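Long-range contacts in HDLP (histone deacetylase-like protein) (Aquifex aeolicus, PDB 1C3R), which probably acts as a zinc-dependent deacetylase of the histone deacetylase family and binds the hydroxamate inhibitor trichostatin A at its zinc ion: residues 159-164 / 245-250; 165-170 / 251-256; 7-12 / 46-51. The protein carries 2 engineered substitutions. All coordinates share one frame; numbering follows the deposited sequence.

Contact 1: 159-164 / 245-250; sequences FKRILY and VFEPEV
Glu249 illustrates how one carboxylate can hold a turn ahead of a strand: its OE1 accepts from Lys160 N at 2.6 Å on the syn side, and from Arg161 N at 3.0 Å from above the carboxylate plane. CG lies beside the backbone N (chi1 -63°) and the chain is extended beyond it, which carries the carboxylate out to these amides. A water accepts from Lys160 NZ and donates to Glu249 OE2. Backbone bonds run from Glu249 N to Arg161 O and, at 3.1 Å, from Leu163 N to Val250 O, flanking the parallel bridge of Ile162 and Val250. Arg161 NE donates within its guanidinium plane to Glu247 O at 2.7 Å; Glu249 CG lies over one guanidinium face, while the Glu247 carboxylate adds a long salt bridge to NE, its oxygen lying well out of the guanidinium plane.

Among the apolar contacts, Leu163 CB meets Pro248 CB at 3.7 Å, Phe159 CD2 meets Val250 CG1 at 3.8 Å, and Phe246 CZ approaches Arg161 CA. Leu154 of helix 146-156 packs on Phe159 and Ile162, and Phe117 and Leu118 of helix 98-118 reach Val250 and Phe159. On the other edge of strand 162-166, the backbone of Ile162 hydrogen-bonds to Phe186 of strand 185-192.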
# COMPACT_ATOMS: atom_id res chain seq x y z
N PHE A 159 -16.73 -11.24 32.44
CA PHE A 159 -16.63 -12.32 31.47
C PHE A 159 -15.22 -12.88 31.38
O PHE A 159 -14.25 -12.11 31.42
CB PHE A 159 -17.09 -11.85 30.09
CG PHE A 159 -18.54 -11.48 30.04
CD1 PHE A 159 -18.97 -10.24 30.49
CD2 PHE A 159 -19.49 -12.39 29.56
CE1 PHE A 159 -20.33 -9.91 30.48
CE2 PHE A 159 -20.84 -12.07 29.55
CZ PHE A 159 -21.26 -10.83 30.00
N LYS A 160 -15.11 -14.20 31.26
CA LYS A 160 -13.81 -14.88 31.19
C LYS A 160 -13.55 -15.65 29.90
O LYS A 160 -12.44 -16.13 29.68
CB LYS A 160 -13.66 -15.85 32.37
CG LYS A 160 -13.70 -15.20 33.73
CD LYS A 160 -13.40 -16.22 34.83
CE LYS A 160 -14.42 -17.36 34.87
NZ LYS A 160 -15.80 -16.88 35.21
N ARG A 161 -14.57 -15.80 29.07
CA ARG A 161 -14.41 -16.50 27.80
C ARG A 161 -15.10 -15.69 26.72
O ARG A 161 -16.30 -15.83 26.49
CB ARG A 161 -14.98 -17.92 27.89
CG ARG A 161 -14.30 -18.81 28.93
CD ARG A 161 -14.75 -20.27 28.81
NE ARG A 161 -16.17 -20.44 29.09
CZ ARG A 161 -16.72 -20.34 30.30
NH1 ARG A 161 -15.96 -20.08 31.35
NH2 ARG A 161 -18.02 -20.51 30.45
N ILE A 162 -14.33 -14.84 26.05
CA ILE A 162 -14.84 -13.98 25.00
C ILE A 162 -14.27 -14.40 23.63
O ILE A 162 -13.06 -14.58 23.48
CB ILE A 162 -14.44 -12.51 25.28
CG1 ILE A 162 -14.85 -12.13 26.70
CG2 ILE A 162 -15.12 -11.58 24.28
CD1 ILE A 162 -14.32 -10.80 27.17
N LEU A 163 -15.15 -14.57 22.65
CA LEU A 163 -14.76 -14.95 21.30
C LEU A 163 -14.90 -13.77 20.35
O LEU A 163 -15.90 -13.05 20.40
CB LEU A 163 -15.64 -16.10 20.78
CG LEU A 163 -15.55 -16.41 19.27
CD1 LEU A 163 -14.15 -16.87 18.91
CD2 LEU A 163 -16.55 -17.48 18.90
N TYR A 164 -13.90 -13.57 19.49
CA TYR A 164 -13.93 -12.48 18.51
C TYR A 164 -13.71 -13.08 17.12
O TYR A 164 -12.67 -13.67 16.85
CB TYR A 164 -12.82 -11.46 18.80
CG TYR A 164 -12.73 -10.36 17.76
CD1 TYR A 164 -13.70 -9.36 17.68
CD2 TYR A 164 -11.66 -10.31 16.86
CE1 TYR A 164 -13.62 -8.34 16.73
CE2 TYR A 164 -11.57 -9.30 15.89
CZ TYR A 164 -12.55 -8.31 15.84
OH TYR A 164 -12.47 -7.31 14.90
N VAL A 245 -12.56 -26.23 21.11
CA VAL A 245 -11.56 -25.84 22.09
C VAL A 245 -11.93 -24.58 22.89
O VAL A 245 -11.20 -24.17 23.78
CB VAL A 245 -10.19 -25.63 21.40
CG1 VAL A 245 -9.12 -25.28 22.43
CG2 VAL A 245 -9.79 -26.90 20.67
N PHE A 246 -13.08 -23.98 22.59
CA PHE A 246 -13.46 -22.77 23.29
C PHE A 246 -14.97 -22.64 23.41
O PHE A 246 -15.68 -22.65 22.40
CB PHE A 246 -12.89 -21.55 22.55
CG PHE A 246 -12.83 -20.30 23.38
CD1 PHE A 246 -11.90 -20.17 24.40
CD2 PHE A 246 -13.72 -19.25 23.14
CE1 PHE A 246 -11.85 -19.02 25.18
CE2 PHE A 246 -13.67 -18.09 23.91
CZ PHE A 246 -12.73 -17.97 24.93
N GLU A 247 -15.45 -22.52 24.64
CA GLU A 247 -16.88 -22.37 24.93
C GLU A 247 -17.07 -20.93 25.38
O GLU A 247 -16.98 -20.63 26.57
CB GLU A 247 -17.31 -23.33 26.06
CG GLU A 247 -16.25 -24.34 26.51
CD GLU A 247 -15.10 -23.71 27.30
OE1 GLU A 247 -14.32 -22.91 26.74
OE2 GLU A 247 -14.99 -24.02 28.51
N PRO A 248 -17.35 -20.03 24.44
CA PRO A 248 -17.54 -18.61 24.69
C PRO A 248 -18.79 -18.24 25.47
O PRO A 248 -19.86 -18.78 25.23
CB PRO A 248 -17.59 -18.04 23.29
CG PRO A 248 -18.36 -19.13 22.58
CD PRO A 248 -17.52 -20.31 23.00
N GLU A 249 -18.63 -17.31 26.41
CA GLU A 249 -19.77 -16.82 27.19
C GLU A 249 -20.46 -15.76 26.34
O GLU A 249 -21.65 -15.51 26.49
CB GLU A 249 -19.30 -16.18 28.50
CG GLU A 249 -18.59 -17.11 29.44
CD GLU A 249 -18.04 -16.38 30.64
OE1 GLU A 249 -17.17 -15.50 30.45
OE2 GLU A 249 -18.49 -16.67 31.77
N VAL A 250 -19.70 -15.15 25.44
CA VAL A 250 -20.21 -14.09 24.57
C VAL A 250 -19.25 -13.92 23.39
O VAL A 250 -18.07 -14.24 23.51
CB VAL A 250 -20.29 -12.75 25.33
CG1 VAL A 250 -18.90 -12.34 25.82
CG2 VAL A 250 -20.88 -11.66 24.44
O HOH W 1 -17.20 -15.22 33.56

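Contact 2: 165-170 / 251-256; sequences IDLDAH and YLLQLG. With ZN (zinc ion), chain C; TSN (trichostatin a), chain D.
Ile165 and Leu253 pair as parallel neighbours in the central sheet of the arginase/deacetylase alpha/beta fold, in which loops at the strand ends carry the metal ligands. Ile165 N donates to Leu252 O at 2.9 Å, and Ile165 O accepts from Gln254 N; Leu167 N to Gln254 O extends the pattern. On one face Ile165 CG2 touches Leu253 CD1 at 3.7 Å, with Leu167 packed against the same methyl.

Past the strand, Asp168 shows how the sheet delivers a ligand. Its CB lies on the side of Gln254, where the modelled amide is doubtful. CG, anti to the backbone N (chi1 -172°), turns the carboxylate to the metal. OD1 passes 3.8 Å from Gly256 CA, a residue with no side chain to collide with it, and receives a weak hydrogen bond from Gly295 N. OD2 binds the zinc at 2.1 Å and, through its anti lone pair, accepts from His170 N at 2.8 Å, forming an Asx turn.

A second Asx turn stands behind the first: Asp166 OD1 accepts from Asp168 N at 3.0 Å, while OD2 is hydrogen-bonded to His131 ND1 and Tyr164 OH, and the bond to His131 is consistent with an Asp-His charge-relay pair. With an alanine at Asp166, His131 would probably lose its ND1 partner and be freer to turn, and the loop bearing Asp168 would lose a tie.

Asp258 and both hydroxamate oxygens of trichostatin A complete the zinc site, and His131 and Tyr297 also bond the inhibitor. His170 ND1 binds the zinc at 2.1 Å, and over one face of its ring, offset toward the rim, lies the inhibitor's hydroxamate carbon C13, 3.1 Å above the ring plane.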
# COMPACT_ATOMS: atom_id res chain seq x y z
N ILE A 165 -14.69 -12.92 16.24
CA ILE A 165 -14.59 -13.45 14.88
C ILE A 165 -14.52 -12.28 13.90
O ILE A 165 -15.39 -11.40 13.90
CB ILE A 165 -15.81 -14.34 14.57
CG1 ILE A 165 -15.86 -15.49 15.58
CG2 ILE A 165 -15.73 -14.86 13.13
CD1 ILE A 165 -17.09 -16.38 15.46
N ASP A 166 -13.48 -12.29 13.07
CA ASP A 166 -13.25 -11.21 12.12
C ASP A 166 -13.37 -11.64 10.66
O ASP A 166 -12.48 -12.32 10.13
CB ASP A 166 -11.85 -10.63 12.39
CG ASP A 166 -11.63 -9.28 11.72
OD1 ASP A 166 -11.73 -9.19 10.48
OD2 ASP A 166 -11.36 -8.31 12.46
N LEU A 167 -14.46 -11.25 10.01
CA LEU A 167 -14.67 -11.62 8.61
C LEU A 167 -14.14 -10.59 7.62
O LEU A 167 -14.26 -10.76 6.41
CB LEU A 167 -16.15 -11.89 8.35
CG LEU A 167 -16.75 -13.00 9.23
CD1 LEU A 167 -18.14 -13.34 8.72
CD2 LEU A 167 -15.87 -14.24 9.18
N ASP A 168 -13.55 -9.52 8.14
CA ASP A 168 -12.97 -8.47 7.31
C ASP A 168 -11.91 -9.14 6.43
O ASP A 168 -11.24 -10.06 6.89
CB ASP A 168 -12.31 -7.42 8.21
CG ASP A 168 -11.84 -6.19 7.44
OD1 ASP A 168 -12.54 -5.15 7.51
OD2 ASP A 168 -10.79 -6.25 6.77
N ALA A 169 -11.75 -8.69 5.19
CA ALA A 169 -10.75 -9.26 4.29
C ALA A 169 -9.30 -9.03 4.73
O ALA A 169 -8.38 -9.58 4.12
CB ALA A 169 -10.96 -8.73 2.86
N HIS A 170 -9.09 -8.21 5.75
CA HIS A 170 -7.73 -7.97 6.24
C HIS A 170 -7.57 -8.50 7.67
O HIS A 170 -8.52 -8.51 8.44
CB HIS A 170 -7.38 -6.48 6.21
CG HIS A 170 -7.52 -5.85 4.86
ND1 HIS A 170 -8.72 -5.36 4.42
CD2 HIS A 170 -6.59 -5.72 3.88
CE1 HIS A 170 -8.50 -4.93 3.19
NE2 HIS A 170 -7.22 -5.13 2.82
N TYR A 251 -19.74 -13.42 22.26
CA TYR A 251 -18.84 -13.23 21.13
C TYR A 251 -19.16 -11.99 20.34
O TYR A 251 -20.29 -11.50 20.35
CB TYR A 251 -18.86 -14.47 20.21
CG TYR A 251 -20.02 -14.54 19.24
CD1 TYR A 251 -19.97 -13.88 18.01
CD2 TYR A 251 -21.16 -15.28 19.55
CE1 TYR A 251 -21.04 -13.95 17.11
CE2 TYR A 251 -22.24 -15.36 18.65
CZ TYR A 251 -22.17 -14.70 17.44
OH TYR A 251 -23.23 -14.77 16.56
N LEU A 252 -18.14 -11.45 19.67
CA LEU A 252 -18.30 -10.28 18.81
C LEU A 252 -17.96 -10.72 17.39
O LEU A 252 -17.06 -11.53 17.17
CB LEU A 252 -17.36 -9.14 19.23
CG LEU A 252 -17.75 -8.28 20.44
CD1 LEU A 252 -17.76 -9.12 21.70
CD2 LEU A 252 -16.76 -7.15 20.58
N LEU A 253 -18.69 -10.17 16.43
CA LEU A 253 -18.48 -10.50 15.03
C LEU A 253 -18.25 -9.23 14.23
O LEU A 253 -19.11 -8.35 14.21
CB LEU A 253 -19.71 -11.25 14.50
CG LEU A 253 -19.75 -11.63 13.01
CD1 LEU A 253 -18.60 -12.58 12.68
CD2 LEU A 253 -21.11 -12.28 12.71
N GLN A 254 -17.08 -9.12 13.58
CA GLN A 254 -16.76 -7.93 12.79
C GLN A 254 -17.12 -8.25 11.34
O GLN A 254 -16.66 -9.25 10.76
CB GLN A 254 -15.27 -7.56 12.98
CG GLN A 254 -14.34 -7.81 11.81
CD GLN A 254 -14.37 -6.71 10.76
OE1 GLN A 254 -13.74 -5.65 10.90
NE2 GLN A 254 -15.11 -6.96 9.70
N LEU A 255 -17.97 -7.40 10.77
CA LEU A 255 -18.49 -7.60 9.42
C LEU A 255 -18.09 -6.62 8.34
O LEU A 255 -18.96 -6.09 7.64
CB LEU A 255 -20.02 -7.63 9.51
CG LEU A 255 -20.53 -8.74 10.43
CD1 LEU A 255 -22.00 -8.53 10.76
CD2 LEU A 255 -20.29 -10.09 9.77
N GLY A 256 -16.79 -6.39 8.16
CA GLY A 256 -16.34 -5.49 7.11
C GLY A 256 -16.85 -6.02 5.78
O GLY A 256 -16.96 -7.23 5.58
ZN ZN C . -10.28 -4.63 5.59
O1 TSN D . -9.41 -3.75 7.46
O2 TSN D . -9.54 -2.37 5.01
O3 TSN D . -4.96 -0.22 -0.35
N1 TSN D . -8.31 -3.33 6.71
N2 TSN D . -4.74 6.24 -0.60
C1 TSN D . -4.56 2.03 0.30
C2 TSN D . -4.12 2.99 1.22
C3 TSN D . -4.15 4.37 0.96
C4 TSN D . -4.67 4.86 -0.30
C5 TSN D . -5.12 3.87 -1.24
C6 TSN D . -5.06 2.52 -0.95
C7 TSN D . -4.56 0.55 0.51
C8 TSN D . -4.07 -0.02 1.87
C9 TSN D . -5.22 -0.73 2.54
C10 TSN D . -5.54 -0.75 3.87
C11 TSN D . -6.75 -1.55 4.20
C12 TSN D . -7.30 -1.65 5.44
C13 TSN D . -8.49 -2.45 5.66
C14 TSN D . -2.89 -0.99 1.61
C15 TSN D . -4.76 -0.03 4.96
C17 TSN D . -5.34 6.71 -1.86
C16 TSN D . -4.29 7.25 0.34

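Contact 3: 7-12 / 46-51; sequences IGTLDY and LIKSRP
Lys48 runs straight from CG, anti to the backbone N (chi1 -178°), and bends only at chi4, bringing NZ alongside the turn that follows strand 4-8; there it forms a salt bridge with Asp11 OD2 at 3.1 Å. Thr9 has OG1 anti to its own N (chi1 174°), so placed that it accepts from Asp11 N in an ST turn and also donates to Asp11 OD2 at 2.7 Å. That one oxygen is thus held twice, by NZ nearly along its C-O axis and by the threonine hydroxyl from above the carboxylate plane.

Ser49 presses close on glycine: its OG sits 3.0 Å from Gly8 CA, with Thr9 CG2 nearby, and makes a weak hydrogen bond with Ser109 OG, the hydroxyl that also bonds Tyr12 OH. Backbone bonds join Gly8 N to Ile47 O at 3.0 Å and Ser49 N to Gly8 O at 3.2 Å, the latter well above the carbonyl plane. Ile7 and Ile47 lie side by side, CG1 of the first 4.0 Å from CB of the second. Strand 4-8, helix 28-37 and strand 46-48 make a beta-alpha-beta crossover, whose two strands meet in parallel at one border of the sheet.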
# COMPACT_ATOMS: atom_id res chain seq x y z
N ILE A 7 -27.27 0.78 16.01
CA ILE A 7 -26.64 1.93 16.64
C ILE A 7 -25.98 2.78 15.56
O ILE A 7 -25.19 2.28 14.77
CB ILE A 7 -25.58 1.50 17.68
CG1 ILE A 7 -26.24 0.85 18.91
CG2 ILE A 7 -24.80 2.70 18.17
CD1 ILE A 7 -27.01 -0.41 18.63
N GLY A 8 -26.33 4.06 15.52
CA GLY A 8 -25.75 4.93 14.52
C GLY A 8 -26.27 6.35 14.59
O GLY A 8 -27.05 6.71 15.47
N THR A 9 -25.83 7.16 13.64
CA THR A 9 -26.22 8.56 13.54
C THR A 9 -25.74 9.12 12.21
O THR A 9 -24.77 8.64 11.64
CB THR A 9 -25.57 9.40 14.64
OG1 THR A 9 -25.88 10.79 14.43
CG2 THR A 9 -24.06 9.22 14.64
N LEU A 10 -26.43 10.15 11.71
CA LEU A 10 -26.05 10.78 10.46
C LEU A 10 -24.78 11.62 10.67
O LEU A 10 -24.04 11.89 9.73
CB LEU A 10 -27.18 11.69 9.96
CG LEU A 10 -28.43 11.02 9.37
CD1 LEU A 10 -28.98 9.98 10.31
CD2 LEU A 10 -29.46 12.09 9.09
N ASP A 11 -24.53 12.01 11.91
CA ASP A 11 -23.36 12.81 12.23
C ASP A 11 -22.05 12.30 11.62
O ASP A 11 -21.17 13.09 11.29
CB ASP A 11 -23.19 12.95 13.75
CG ASP A 11 -24.35 13.65 14.40
OD1 ASP A 11 -24.75 14.72 13.89
OD2 ASP A 11 -24.86 13.14 15.42
N TYR A 12 -21.92 10.98 11.48
CA TYR A 12 -20.69 10.44 10.91
C TYR A 12 -20.42 11.07 9.53
O TYR A 12 -19.27 11.09 9.08
CB TYR A 12 -20.76 8.92 10.76
CG TYR A 12 -20.77 8.12 12.05
CD1 TYR A 12 -21.95 7.54 12.53
CD2 TYR A 12 -19.59 7.88 12.75
CE1 TYR A 12 -21.94 6.73 13.67
CE2 TYR A 12 -19.57 7.09 13.89
CZ TYR A 12 -20.75 6.51 14.34
OH TYR A 12 -20.73 5.70 15.46
N LEU A 46 -33.63 2.42 16.04
CA LEU A 46 -32.37 3.15 15.99
C LEU A 46 -31.93 3.79 17.31
O LEU A 46 -32.68 4.54 17.93
CB LEU A 46 -32.45 4.21 14.91
CG LEU A 46 -31.20 5.04 14.66
CD1 LEU A 46 -30.04 4.13 14.27
CD2 LEU A 46 -31.49 6.05 13.56
N ILE A 47 -30.70 3.49 17.73
CA ILE A 47 -30.13 4.04 18.95
C ILE A 47 -29.05 5.04 18.56
O ILE A 47 -28.08 4.67 17.89
CB ILE A 47 -29.50 2.95 19.83
CG1 ILE A 47 -30.59 2.00 20.34
CG2 ILE A 47 -28.73 3.58 20.99
CD1 ILE A 47 -30.09 0.87 21.20
N LYS A 48 -29.20 6.29 18.98
CA LYS A 48 -28.22 7.32 18.65
C LYS A 48 -26.86 7.03 19.27
O LYS A 48 -26.76 6.78 20.47
CB LYS A 48 -28.72 8.69 19.12
CG LYS A 48 -27.79 9.83 18.77
CD LYS A 48 -28.37 11.18 19.17
CE LYS A 48 -27.46 12.33 18.76
NZ LYS A 48 -27.25 12.38 17.28
N SER A 49 -25.82 7.05 18.44
CA SER A 49 -24.45 6.80 18.88
C SER A 49 -24.02 7.84 19.91
O SER A 49 -24.41 9.00 19.84
CB SER A 49 -23.50 6.87 17.69
OG SER A 49 -23.88 5.97 16.66
N ARG A 50 -23.20 7.42 20.87
CA ARG A 50 -22.69 8.35 21.87
C ARG A 50 -21.18 8.21 21.85
O ARG A 50 -20.66 7.15 21.47
CB ARG A 50 -23.19 8.00 23.28
CG ARG A 50 -22.60 6.73 23.89
CD ARG A 50 -23.02 6.59 25.36
NE ARG A 50 -22.59 5.33 25.98
CZ ARG A 50 -21.33 5.00 26.26
NH1 ARG A 50 -20.33 5.84 25.99
NH2 ARG A 50 -21.07 3.82 26.82
N PRO A 51 -20.44 9.26 22.24
CA PRO A 51 -18.98 9.17 22.24
C PRO A 51 -18.58 8.21 23.35
O PRO A 51 -19.36 7.96 24.27
CB PRO A 51 -18.55 10.60 22.56
CG PRO A 51 -19.76 11.44 22.13
CD PRO A 51 -20.86 10.60 22.70

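Overall arrangement
From the N terminus, contact 3 closes first, returning strand 46-48 to strand 4-8 after helix 28-37, and is complete before the others open. Segments 159-164 and 165-170 then open contacts 1 and 2 in turn. After strands 185-192 and 217-222 and helix 228-243, residues 245-250 close contact 1 and residues 251-256 close contact 2, so these two cross along the chain. They follow one another along the same pair of neighbouring strands, contact 1 at the loops leading in and contact 2 running on to the buried zinc site, joined where Leu163 O and Leu252 N probably hydrogen-bond. Contact 3 shares their sheet but lies near its border, with centres about 21 Å from contact 2 and 28 Å from contact 1.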